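D-2-hydroxyacid dehydrogensase protein (Ketogulonicigenium vulgare, PDB 4LSW) probably catalyses the reversible, NAD(P)-dependent interconversion of D-2-hydroxyacids and 2-oxoacids. Local coordinates at residues D218-L223 / E240-A245; T193-R196 / F200-V203; A110-Q115 / F167-S172; G102-L107 / G154-E159. All blocks are in the same frame, centred on the assembly; numbering follows the deposited sequence.

In the fold
All four contacts belong to the Rossmann-type coenzyme domain or to helix 101-116 packed against it. Interactions 1 and 2 lie on one face of its parallel sheet and touch, their centres about 12 Å apart, because Val-219 and Leu-223 of helix 217-223 meet Ala-195 and Leu-201. Strand 200-203 then passes the packing through the sheet: Phe-200 and Phe-202 emerge on the other face against Met-112 and Met-169 of interaction 3, also about 12 Å away between centres. Interactions 3 and 4 share helix 101-116, with centres about 13 Å apart. Interaction 4, about 23 Å from interaction 1 between centres, holds the end of the glycine-rich turn that probably receives the coenzyme phosphates.

Interaction 1: residues D218-L223 / E240-A245; sequences DVIEAL and EEALIA
Ile-220 reaches across from helix 217-223 and sets its terminal methyl against the backbone and side chains of Ala-242 and Leu-243 on helix 240-249. No hydrogen bond crosses the contact; it is van der Waals packing, and one atom, CD1, carries it. That methyl rests over the main chain of the opposing helix, with Ile-220 CD1 3.7 Å from Leu-243 CA and 4.0 Å from Ala-242 C. The flanking beta carbons complete the seat: Ile-220 CD1 lies 4.0 Å from Leu-243 CB and 4.1 Å from Ala-242 CB. Because chi2 is extended at 165°, the isoleucine chain is stretched to its full length, which suits a residue that must bridge two helices whose nearest CA atoms, those of Ile-220 and Leu-243, are 6.9 Å apart. Alanine suits the receiving helix, since its short side chain lets the incoming methyl come close to the backbone, while Leu-243 turns its isobutyl end onward to Phe-270 and Leu-252.

The two helices are the crossover connections of consecutive beta-alpha-beta units: helix 217-223 links strand 200-203 to strand 228-231, and helix 240-249 links strand 228-231 to strand 254-257. Both therefore lie on the same face of the Rossmann-type sheet.

Polar interactions lie beside this packing. A salt bridge from Glu-221 to Arg-251 joins helix 217-223 to the chain just after helix 240-249, and Asp-239 OD1 accepts a hydrogen bond from the backbone N of Ala-242 in the first turn of its helix.

Interaction 2: residues T193-R196 / F200-V203; sequences TLAR and FLFV
Helix 191-196 and strand 200-203 are joined by a turn of only three residues, and their backbones come nearest at Ala-195 and Leu-201, whose CA atoms are 6.5 Å apart. No hydrogen bond crosses this gap. The strand's backbone bonds run instead to its neighbours in the parallel sheet, with Phe-200 bonded to Arg-147 and Gly-149 on one side and Leu-201 to Met-228 and Ile-230 on the other. The helix covers one face of this Rossmann-type sheet, while Phe-200 and Phe-202 serve the other.

Leu-201 points its side chain at the helix and divides its two methyls between two successive helix residues. Leu-201 CD1 packs 3.6 Å from Leu-194 CD2, while on its other branch Leu-201 CD2 lies 4.2 Å from Ala-195 CB. The side chain leaves the sheet toward the helix; with CG anti to the backbone N (chi1 179°) the fork is placed so that one methyl faces Leu-194 and the other Ala-195. Leucine suits both sides of such a meeting, since the branched ends of Leu-194 and Leu-201 mesh at an oblique angle. Alanine is the right size at 195, where Val-219 and Ala-222 of helix 217-223 also press in.

The three touching residues are buried and carry no polar side-chain group, so the contact rests on dispersion and on exclusion of water.

Interaction 3: residues A110-Q115 / F167-S172; sequences AMMLAQ and FDMQIS
Leu-113 and Phe-167 both turn CG anti to their own carbonyl carbon (chi1 -73° and -69°), and these torsions send the two side chains at each other from opposite directions across a gap of 10.7 Å between their CA atoms. The leucine fork meets the far end of the ring: Leu-113 CD1 lies 3.8 Å from Phe-167 CZ, and Leu-113 CD2 lies 4.0 Å from Phe-167 CE2. With backbones so widely separated, a long aromatic residue is well chosen.

Beneath this pair a second, more deeply buried one meets, where Met-112 CE approaches Met-169 SD at 4.2 Å. Methionine's flexible, unbranched chain suits this place, since both residues must also fit against Leu-164 of helix 155-165 and Phe-200 of strand 200-203.

The contact joins helix 101-116 to the turn that leads from helix 155-165 into strand 170-174, within the Rossmann-type domain. No hydrogen bond crosses it. Sulfur, methyl groups and a hydrocarbon ring interact here by dispersion, with thioethers supplying polarisable bulk in the interior and the leucine-phenylalanine pair closing the layer toward the surface.

Interaction 4: residues G102-L107 / G154-E159; sequences GDVADL and GRIGFE
The helix that begins at the glycine-rich turn of the coenzyme domain packs here, through Ile-156 and Glu-159, on Val-104 and Ala-105 of helix 101-116, which follows strand 92-94 of the other sheet and so leads from one domain into the next. The axes of the two short segments approach to 8.6 Å and cross at -51°.

The tightest meeting is between small groups. Ala-105 CB sits 3.6 Å from Glu-159 CB and 3.9 Å from Glu-159 C, and alanine's single methyl is what lets the backbones draw in to 5.8 Å between the CA atoms of Ala-105 and Glu-159. Next to Ala-105, and one turn back from Glu-159 on the other helix, the beta-branched residues mesh: Val-104 CG1 touches both arms of Ile-156, at 3.9 Å from Ile-156 CG2 and 4.0 Å from Ile-156 CD1. Beta-branched side chains suit this place because their branches start close to the backbone and pack against each other between the crossing helices.

Of its side chain, Glu-159 offers the alanine only CB. The chain folds at chi2 (-52°), and the carboxylate turns to Arg-162 and Arg-163 in salt bridges through OE1. Arg-163 also pairs with Asp-106, so it ties the two helices together beside the apolar contact.

Gly-154 stands at the N-cap position of helix 155-165, and with Gly-152 and Gly-157 it fits the GxGxxG sequence. Such a turn between the first strand and helix is the dinucleotide-binding motif of Rossmann folds, where the helix N terminus probably faces the coenzyme's pyrophosphate.

Interaction 1: residues D218-L223 / E240-A245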
loop_
_atom_site.group_PDB
_atom_site.type_symbol
_atom_site.label_atom_id
_atom_site.label_comp_id
_atom_site.label_asym_id
_atom_site.label_seq_id
_atom_site.Cartn_x
_atom_site.Cartn_y
_atom_site.Cartn_z
ATOM N N ASP A 218 -0.441 -19.327 -13.518
ATOM C CA ASP A 218 -0.797 -19.072 -14.908
ATOM C C ASP A 218 -0.478 -17.638 -15.346
ATOM O O ASP A 218 0.027 -17.423 -16.450
ATOM C CB ASP A 218 -2.270 -19.423 -15.186
ATOM C CG ASP A 218 -2.532 -20.917 -15.165
ATOM O OD1 ASP A 218 -1.585 -21.691 -15.386
ATOM O OD2 ASP A 218 -3.696 -21.299 -14.932
ATOM N N VAL A 219 -0.768 -16.670 -14.479
ATOM C CA VAL A 219 -0.469 -15.271 -14.805
ATOM C C VAL A 219 1.038 -15.081 -14.895
ATOM O O VAL A 219 1.542 -14.460 -15.832
ATOM C CB VAL A 219 -1.046 -14.316 -13.760
ATOM C CG1 VAL A 219 -0.582 -12.877 -14.030
ATOM C CG2 VAL A 219 -2.560 -14.402 -13.785
ATOM N N ILE A 220 1.750 -15.634 -13.922
ATOM C CA ILE A 220 3.200 -15.512 -13.862
ATOM C C ILE A 220 3.856 -16.140 -15.091
ATOM O O ILE A 220 4.781 -15.583 -15.681
ATOM C CB ILE A 220 3.742 -16.117 -12.553
ATOM C CG1 ILE A 220 3.254 -15.279 -11.365
ATOM C CG2 ILE A 220 5.260 -16.188 -12.600
ATOM C CD1 ILE A 220 3.418 -15.961 -10.017
ATOM N N GLU A 221 3.356 -17.302 -15.499
ATOM C CA GLU A 221 3.919 -17.990 -16.658
ATOM C C GLU A 221 3.642 -17.232 -17.950
ATOM O O GLU A 221 4.478 -17.185 -18.848
ATOM C CB GLU A 221 3.392 -19.429 -16.745
ATOM C CG GLU A 221 4.003 -20.307 -15.674
ATOM C CD GLU A 221 3.789 -21.780 -15.909
ATOM O OE1 GLU A 221 2.912 -22.164 -16.720
ATOM O OE2 GLU A 221 4.514 -22.555 -15.260
ATOM N N ALA A 222 2.463 -16.639 -18.030
ATOM C CA ALA A 222 2.112 -15.820 -19.181
ATOM C C ALA A 222 2.968 -14.550 -19.265
ATOM O O ALA A 222 3.277 -14.079 -20.362
ATOM C CB ALA A 222 0.616 -15.488 -19.174
ATOM N N LEU A 223 3.341 -14.004 -18.112
ATOM C CA LEU A 223 4.220 -12.843 -18.073
ATOM C C LEU A 223 5.563 -13.214 -18.704
ATOM O O LEU A 223 6.118 -12.443 -19.488
ATOM C CB LEU A 223 4.378 -12.342 -16.638
ATOM C CG LEU A 223 5.179 -11.062 -16.408
ATOM C CD1 LEU A 223 4.736 -9.994 -17.410
ATOM C CD2 LEU A 223 4.981 -10.614 -14.981
ATOM N N GLU A 240 3.091 -16.345 -3.654
ATOM C CA GLU A 240 4.543 -16.248 -3.479
ATOM C C GLU A 240 5.299 -17.544 -3.762
ATOM O O GLU A 240 6.424 -17.510 -4.253
ATOM C CB GLU A 240 4.915 -15.707 -2.089
ATOM C CG GLU A 240 4.512 -14.250 -1.870
ATOM C CD GLU A 240 5.166 -13.622 -0.652
ATOM O OE1 GLU A 240 5.940 -14.303 0.059
ATOM O OE2 GLU A 240 4.907 -12.427 -0.411
ATOM N N GLU A 241 4.690 -18.687 -3.448
ATOM C CA GLU A 241 5.308 -19.966 -3.784
ATOM C C GLU A 241 5.429 -20.150 -5.292
ATOM O O GLU A 241 6.467 -20.590 -5.793
ATOM C CB GLU A 241 4.506 -21.121 -3.182
ATOM C CG GLU A 241 4.632 -21.246 -1.666
ATOM C CD GLU A 241 6.035 -21.619 -1.195
ATOM O OE1 GLU A 241 6.847 -22.117 -2.001
ATOM O OE2 GLU A 241 6.318 -21.409 -0.002
ATOM N N ALA A 242 4.373 -19.780 -6.014
ATOM C CA ALA A 242 4.404 -19.836 -7.471
ATOM C C ALA A 242 5.410 -18.827 -8.022
ATOM O O ALA A 242 6.085 -19.108 -9.012
ATOM C CB ALA A 242 3.041 -19.572 -8.047
ATOM N N LEU A 243 5.491 -17.660 -7.380
ATOM C CA LEU A 243 6.382 -16.599 -7.837
ATOM C C LEU A 243 7.841 -17.010 -7.655
ATOM O O LEU A 243 8.659 -16.888 -8.571
ATOM C CB LEU A 243 6.087 -15.302 -7.078
ATOM C CG LEU A 243 6.994 -14.100 -7.380
ATOM C CD1 LEU A 243 6.995 -13.817 -8.864
ATOM C CD2 LEU A 243 6.522 -12.884 -6.609
ATOM N N ILE A 244 8.160 -17.548 -6.479
ATOM C CA ILE A 244 9.522 -17.966 -6.201
ATOM C C ILE A 244 9.974 -19.094 -7.132
ATOM O O ILE A 244 11.065 -19.044 -7.690
ATOM C CB ILE A 244 9.674 -18.360 -4.720
ATOM C CG1 ILE A 244 9.555 -17.100 -3.856
ATOM C CG2 ILE A 244 11.015 -19.016 -4.477
ATOM C CD1 ILE A 244 9.337 -17.372 -2.382
ATOM N N ALA A 245 9.120 -20.099 -7.322
ATOM C CA ALA A 245 9.459 -21.201 -8.211
ATOM C C ALA A 245 9.683 -20.733 -9.648
ATOM O O ALA A 245 10.595 -21.198 -10.329
ATOM C CB ALA A 245 8.380 -22.267 -8.166
#

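Interaction 2: residues T193-R196 / F200-V203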
loop_
_atom_site.group_PDB
_atom_site.type_symbol
_atom_site.label_atom_id
_atom_site.label_comp_id
_atom_site.label_asym_id
_atom_site.label_seq_id
_atom_site.Cartn_x
_atom_site.Cartn_y
_atom_site.Cartn_z
ATOM N N THR A 193 -4.408 -13.064 -19.846
ATOM C CA THR A 193 -4.322 -12.423 -21.154
ATOM C C THR A 193 -3.526 -11.129 -21.068
ATOM O O THR A 193 -2.708 -10.831 -21.943
ATOM C CB THR A 193 -5.712 -12.119 -21.710
ATOM O OG1 THR A 193 -6.495 -13.323 -21.709
ATOM C CG2 THR A 193 -5.616 -11.569 -23.125
ATOM N N LEU A 194 -3.758 -10.361 -20.009
ATOM C CA LEU A 194 -3.020 -9.119 -19.805
ATOM C C LEU A 194 -1.522 -9.406 -19.790
ATOM O O LEU A 194 -0.734 -8.772 -20.503
ATOM C CB LEU A 194 -3.442 -8.467 -18.483
ATOM C CG LEU A 194 -2.745 -7.149 -18.122
ATOM C CD1 LEU A 194 -3.140 -6.082 -19.114
ATOM C CD2 LEU A 194 -3.121 -6.745 -16.714
ATOM N N ALA A 195 -1.136 -10.389 -18.988
ATOM C CA ALA A 195 0.271 -10.711 -18.812
ATOM C C ALA A 195 0.928 -11.236 -20.082
ATOM O O ALA A 195 2.102 -10.950 -20.360
ATOM C CB ALA A 195 0.408 -11.730 -17.695
ATOM N N ARG A 196 0.176 -12.036 -20.836
ATOM C CA ARG A 196 0.695 -12.660 -22.045
ATOM C C ARG A 196 1.313 -11.660 -23.020
ATOM O O ARG A 196 2.344 -11.945 -23.637
ATOM C CB ARG A 196 -0.414 -13.459 -22.742
ATOM C CG ARG A 196 0.063 -14.205 -23.985
ATOM C CD ARG A 196 -1.092 -14.870 -24.726
ATOM N NE ARG A 196 -2.200 -13.941 -24.936
ATOM C CZ ARG A 196 -2.503 -13.372 -26.099
ATOM N NH1 ARG A 196 -1.784 -13.641 -27.184
ATOM N NH2 ARG A 196 -3.538 -12.539 -26.185
ATOM N N PHE A 200 6.184 -5.832 -18.904
ATOM C CA PHE A 200 6.216 -5.371 -17.524
ATOM C C PHE A 200 4.786 -5.402 -17.029
ATOM O O PHE A 200 3.902 -4.889 -17.708
ATOM C CB PHE A 200 6.716 -3.919 -17.448
ATOM C CG PHE A 200 8.057 -3.691 -18.082
ATOM C CD1 PHE A 200 9.223 -3.880 -17.353
ATOM C CD2 PHE A 200 8.155 -3.269 -19.404
ATOM C CE1 PHE A 200 10.473 -3.651 -17.931
ATOM C CE2 PHE A 200 9.405 -3.051 -19.990
ATOM C CZ PHE A 200 10.557 -3.233 -19.253
ATOM N N LEU A 201 4.547 -6.023 -15.879
ATOM C CA LEU A 201 3.195 -6.083 -15.307
ATOM C C LEU A 201 3.192 -5.470 -13.916
ATOM O O LEU A 201 3.921 -5.932 -13.025
ATOM C CB LEU A 201 2.709 -7.534 -15.205
ATOM C CG LEU A 201 1.321 -7.752 -14.600
ATOM C CD1 LEU A 201 0.246 -7.122 -15.470
ATOM C CD2 LEU A 201 1.047 -9.242 -14.406
ATOM N N PHE A 202 2.398 -4.426 -13.736
ATOM C CA PHE A 202 2.282 -3.768 -12.440
ATOM C C PHE A 202 1.066 -4.300 -11.713
ATOM O O PHE A 202 -0.031 -4.321 -12.275
ATOM C CB PHE A 202 2.125 -2.253 -12.630
ATOM C CG PHE A 202 3.369 -1.574 -13.119
ATOM C CD1 PHE A 202 3.689 -1.562 -14.476
ATOM C CD2 PHE A 202 4.229 -0.962 -12.222
ATOM C CE1 PHE A 202 4.840 -0.939 -14.934
ATOM C CE2 PHE A 202 5.382 -0.335 -12.681
ATOM C CZ PHE A 202 5.683 -0.325 -14.031
ATOM N N VAL A 203 1.249 -4.709 -10.464
ATOM C CA VAL A 203 0.129 -5.166 -9.652
ATOM C C VAL A 203 -0.284 -4.039 -8.718
ATOM O O VAL A 203 0.445 -3.684 -7.778
ATOM C CB VAL A 203 0.488 -6.415 -8.855
ATOM C CG1 VAL A 203 -0.732 -6.911 -8.090
ATOM C CG2 VAL A 203 0.998 -7.486 -9.793
#

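Interaction 3: residues A110-Q115 / F167-S172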
loop_
_atom_site.group_PDB
_atom_site.type_symbol
_atom_site.label_atom_id
_atom_site.label_comp_id
_atom_site.label_asym_id
_atom_site.label_seq_id
_atom_site.Cartn_x
_atom_site.Cartn_y
_atom_site.Cartn_z
ATOM N N ALA A 110 9.674 3.723 -10.724
ATOM C CA ALA A 110 11.100 3.770 -10.417
ATOM C C ALA A 110 11.688 2.374 -10.278
ATOM O O ALA A 110 12.807 2.120 -10.711
ATOM C CB ALA A 110 11.334 4.552 -9.159
ATOM N N MET A 111 10.923 1.484 -9.660
ATOM C CA MET A 111 11.340 0.102 -9.473
ATOM C C MET A 111 11.484 -0.652 -10.791
ATOM O O MET A 111 12.443 -1.392 -10.986
ATOM C CB MET A 111 10.355 -0.622 -8.549
ATOM C CG MET A 111 10.491 -0.183 -7.085
ATOM S SD MET A 111 9.112 -0.671 -6.026
ATOM C CE MET A 111 9.206 -2.470 -6.085
ATOM N N MET A 112 10.521 -0.480 -11.691
ATOM C CA MET A 112 10.622 -1.068 -13.022
ATOM C C MET A 112 11.904 -0.615 -13.715
ATOM O O MET A 112 12.658 -1.432 -14.245
ATOM C CB MET A 112 9.417 -0.679 -13.891
ATOM C CG MET A 112 9.616 -1.020 -15.368
ATOM S SD MET A 112 8.338 -0.390 -16.471
ATOM C CE MET A 112 8.588 1.356 -16.231
ATOM N N LEU A 113 12.164 0.692 -13.674
ATOM C CA LEU A 113 13.349 1.236 -14.318
ATOM C C LEU A 113 14.625 0.699 -13.681
ATOM O O LEU A 113 15.555 0.304 -14.380
ATOM C CB LEU A 113 13.335 2.767 -14.251
ATOM C CG LEU A 113 12.326 3.455 -15.175
ATOM C CD1 LEU A 113 12.038 4.846 -14.644
ATOM C CD2 LEU A 113 12.897 3.521 -16.580
ATOM N N ALA A 114 14.663 0.689 -12.353
ATOM C CA ALA A 114 15.844 0.225 -11.633
ATOM C C ALA A 114 16.168 -1.240 -11.917
ATOM O O ALA A 114 17.327 -1.591 -12.097
ATOM C CB ALA A 114 15.692 0.460 -10.138
ATOM N N GLN A 115 15.144 -2.091 -11.967
ATOM C CA GLN A 115 15.367 -3.499 -12.248
ATOM C C GLN A 115 15.735 -3.709 -13.707
ATOM O O GLN A 115 16.698 -4.416 -14.020
ATOM C CB GLN A 115 14.130 -4.323 -11.878
ATOM C CG GLN A 115 14.332 -5.825 -12.055
ATOM C CD GLN A 115 15.503 -6.368 -11.263
ATOM O OE1 GLN A 115 15.811 -5.888 -10.169
ATOM N NE2 GLN A 115 16.170 -7.373 -11.817
ATOM N N PHE A 167 6.817 7.475 -21.137
ATOM C CA PHE A 167 7.849 6.601 -21.703
ATOM C C PHE A 167 7.401 5.932 -23.014
ATOM O O PHE A 167 8.057 4.997 -23.503
ATOM C CB PHE A 167 8.252 5.520 -20.678
ATOM C CG PHE A 167 9.000 6.062 -19.492
ATOM C CD1 PHE A 167 8.324 6.615 -18.415
ATOM C CD2 PHE A 167 10.385 6.036 -19.460
ATOM C CE1 PHE A 167 9.008 7.129 -17.324
ATOM C CE2 PHE A 167 11.083 6.553 -18.373
ATOM C CZ PHE A 167 10.396 7.097 -17.299
ATOM N N ASP A 168 6.281 6.415 -23.566
ATOM C CA ASP A 168 5.731 5.924 -24.828
ATOM C C ASP A 168 5.471 4.432 -24.811
ATOM O O ASP A 168 5.595 3.750 -25.826
ATOM C CB ASP A 168 6.648 6.280 -26.004
ATOM C CG ASP A 168 6.684 7.765 -26.286
ATOM O OD1 ASP A 168 5.747 8.475 -25.867
ATOM O OD2 ASP A 168 7.653 8.210 -26.934
ATOM N N MET A 169 5.113 3.923 -23.644
ATOM C CA MET A 169 4.825 2.506 -23.569
ATOM C C MET A 169 3.468 2.175 -24.176
ATOM O O MET A 169 2.570 3.041 -24.275
ATOM C CB MET A 169 4.955 2.002 -22.132
ATOM C CG MET A 169 6.315 2.329 -21.527
ATOM S SD MET A 169 6.639 1.501 -19.977
ATOM C CE MET A 169 7.178 -0.079 -20.638
ATOM N N GLN A 170 3.349 0.927 -24.627
ATOM C CA GLN A 170 2.084 0.382 -25.107
ATOM C C GLN A 170 1.374 -0.183 -23.886
ATOM O O GLN A 170 1.792 -1.199 -23.327
ATOM C CB GLN A 170 2.354 -0.708 -26.137
ATOM C CG GLN A 170 3.320 -0.273 -27.243
ATOM C CD GLN A 170 3.863 -1.446 -28.037
ATOM O OE1 GLN A 170 3.114 -2.164 -28.707
ATOM N NE2 GLN A 170 5.176 -1.654 -27.960
ATOM N N ILE A 171 0.303 0.489 -23.476
ATOM C CA ILE A 171 -0.306 0.239 -22.178
ATOM C C ILE A 171 -1.644 -0.471 -22.290
ATOM O O ILE A 171 -2.535 -0.042 -23.024
ATOM C CB ILE A 171 -0.494 1.558 -21.428
ATOM C CG1 ILE A 171 0.874 2.208 -21.244
ATOM C CG2 ILE A 171 -1.170 1.319 -20.078
ATOM C CD1 ILE A 171 0.811 3.692 -20.972
ATOM N N SER A 172 -1.760 -1.569 -21.550
ATOM C CA SER A 172 -3.035 -2.250 -21.375
ATOM C C SER A 172 -3.313 -2.409 -19.888
ATOM O O SER A 172 -2.432 -2.235 -19.051
ATOM C CB SER A 172 -2.991 -3.618 -22.043
ATOM O OG SER A 172 -1.806 -4.302 -21.673
#

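Interaction 4: residues G102-L107 / G154-E159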
loop_
_atom_site.group_PDB
_atom_site.type_symbol
_atom_site.label_atom_id
_atom_site.label_comp_id
_atom_site.label_asym_id
_atom_site.label_seq_id
_atom_site.Cartn_x
_atom_site.Cartn_y
_atom_site.Cartn_z
ATOM N N GLY A 102 0.232 9.359 -5.591
ATOM C CA GLY A 102 1.289 9.749 -6.509
ATOM C C GLY A 102 2.634 9.173 -6.123
ATOM O O GLY A 102 3.383 8.728 -6.985
ATOM N N ASP A 103 2.942 9.160 -4.833
ATOM C CA ASP A 103 4.225 8.636 -4.391
ATOM C C ASP A 103 4.309 7.119 -4.568
ATOM O O ASP A 103 5.357 6.595 -4.924
ATOM C CB ASP A 103 4.534 9.080 -2.956
ATOM C CG ASP A 103 5.146 10.471 -2.907
ATOM O OD1 ASP A 103 5.936 10.784 -3.817
ATOM O OD2 ASP A 103 4.850 11.235 -1.967
ATOM N N VAL A 104 3.189 6.425 -4.380
ATOM C CA VAL A 104 3.183 4.986 -4.601
ATOM C C VAL A 104 3.439 4.693 -6.078
ATOM O O VAL A 104 4.272 3.857 -6.423
ATOM C CB VAL A 104 1.855 4.344 -4.140
ATOM C CG1 VAL A 104 1.786 2.889 -4.571
ATOM C CG2 VAL A 104 1.718 4.447 -2.619
ATOM N N ALA A 105 2.763 5.436 -6.947
ATOM C CA ALA A 105 2.944 5.252 -8.382
ATOM C C ALA A 105 4.382 5.579 -8.794
ATOM O O ALA A 105 4.983 4.850 -9.595
ATOM C CB ALA A 105 1.951 6.094 -9.159
ATOM N N ASP A 106 4.935 6.658 -8.241
ATOM C CA ASP A 106 6.331 6.998 -8.493
ATOM C C ASP A 106 7.266 5.836 -8.166
ATOM O O ASP A 106 8.139 5.510 -8.964
ATOM C CB ASP A 106 6.780 8.213 -7.657
ATOM C CG ASP A 106 6.371 9.555 -8.243
ATOM O OD1 ASP A 106 5.558 9.623 -9.186
ATOM O OD2 ASP A 106 6.868 10.567 -7.701
ATOM N N LEU A 107 7.098 5.205 -7.000
ATOM C CA LEU A 107 8.035 4.150 -6.627
ATOM C C LEU A 107 7.883 2.938 -7.542
ATOM O O LEU A 107 8.868 2.351 -7.954
ATOM C CB LEU A 107 7.923 3.745 -5.156
ATOM C CG LEU A 107 9.110 2.867 -4.728
ATOM C CD1 LEU A 107 10.404 3.666 -4.576
ATOM C CD2 LEU A 107 8.840 2.043 -3.459
ATOM N N GLY A 154 -7.441 1.481 -10.614
ATOM C CA GLY A 154 -8.023 2.460 -9.717
ATOM C C GLY A 154 -7.094 3.656 -9.609
ATOM O O GLY A 154 -6.348 3.943 -10.542
ATOM N N ARG A 155 -7.134 4.345 -8.472
ATOM C CA ARG A 155 -6.323 5.539 -8.264
ATOM C C ARG A 155 -4.851 5.295 -8.590
ATOM O O ARG A 155 -4.235 6.044 -9.374
ATOM C CB ARG A 155 -6.440 5.986 -6.806
ATOM C CG ARG A 155 -7.836 6.420 -6.381
ATOM C CD ARG A 155 -7.989 6.373 -4.868
ATOM N NE ARG A 155 -9.189 7.082 -4.423
ATOM C CZ ARG A 155 -10.415 6.558 -4.408
ATOM N NH1 ARG A 155 -10.624 5.314 -4.825
ATOM N NH2 ARG A 155 -11.441 7.284 -3.985
ATOM N N ILE A 156 -4.290 4.252 -7.993
ATOM C CA ILE A 156 -2.865 3.984 -8.124
ATOM C C ILE A 156 -2.517 3.529 -9.527
ATOM O O ILE A 156 -1.573 4.035 -10.138
ATOM C CB ILE A 156 -2.374 2.958 -7.097
ATOM C CG1 ILE A 156 -2.581 3.523 -5.691
ATOM C CG2 ILE A 156 -0.894 2.651 -7.331
ATOM C CD1 ILE A 156 -2.174 2.597 -4.585
ATOM N N GLY A 157 -3.274 2.570 -10.041
ATOM C CA GLY A 157 -3.008 2.050 -11.364
ATOM C C GLY A 157 -3.088 3.130 -12.422
ATOM O O GLY A 157 -2.280 3.157 -13.343
ATOM N N PHE A 158 -4.068 4.016 -12.291
ATOM C CA PHE A 158 -4.198 5.138 -13.206
ATOM C C PHE A 158 -2.961 6.013 -13.173
ATOM O O PHE A 158 -2.427 6.369 -14.222
ATOM C CB PHE A 158 -5.429 5.972 -12.865
ATOM C CG PHE A 158 -5.640 7.128 -13.781
ATOM C CD1 PHE A 158 -5.893 6.915 -15.127
ATOM C CD2 PHE A 158 -5.618 8.422 -13.298
ATOM C CE1 PHE A 158 -6.103 7.983 -15.991
ATOM C CE2 PHE A 158 -5.831 9.500 -14.150
ATOM C CZ PHE A 158 -6.071 9.277 -15.498
ATOM N N GLU A 159 -2.486 6.336 -11.973
ATOM C CA GLU A 159 -1.291 7.171 -11.874
ATOM C C GLU A 159 -0.068 6.477 -12.453
ATOM O O GLU A 159 0.760 7.121 -13.109
ATOM C CB GLU A 159 -1.029 7.598 -10.434
ATOM C CG GLU A 159 -2.023 8.618 -9.922
ATOM C CD GLU A 159 -2.161 9.818 -10.834
ATOM O OE1 GLU A 159 -1.132 10.437 -11.181
ATOM O OE2 GLU A 159 -3.306 10.147 -11.206
#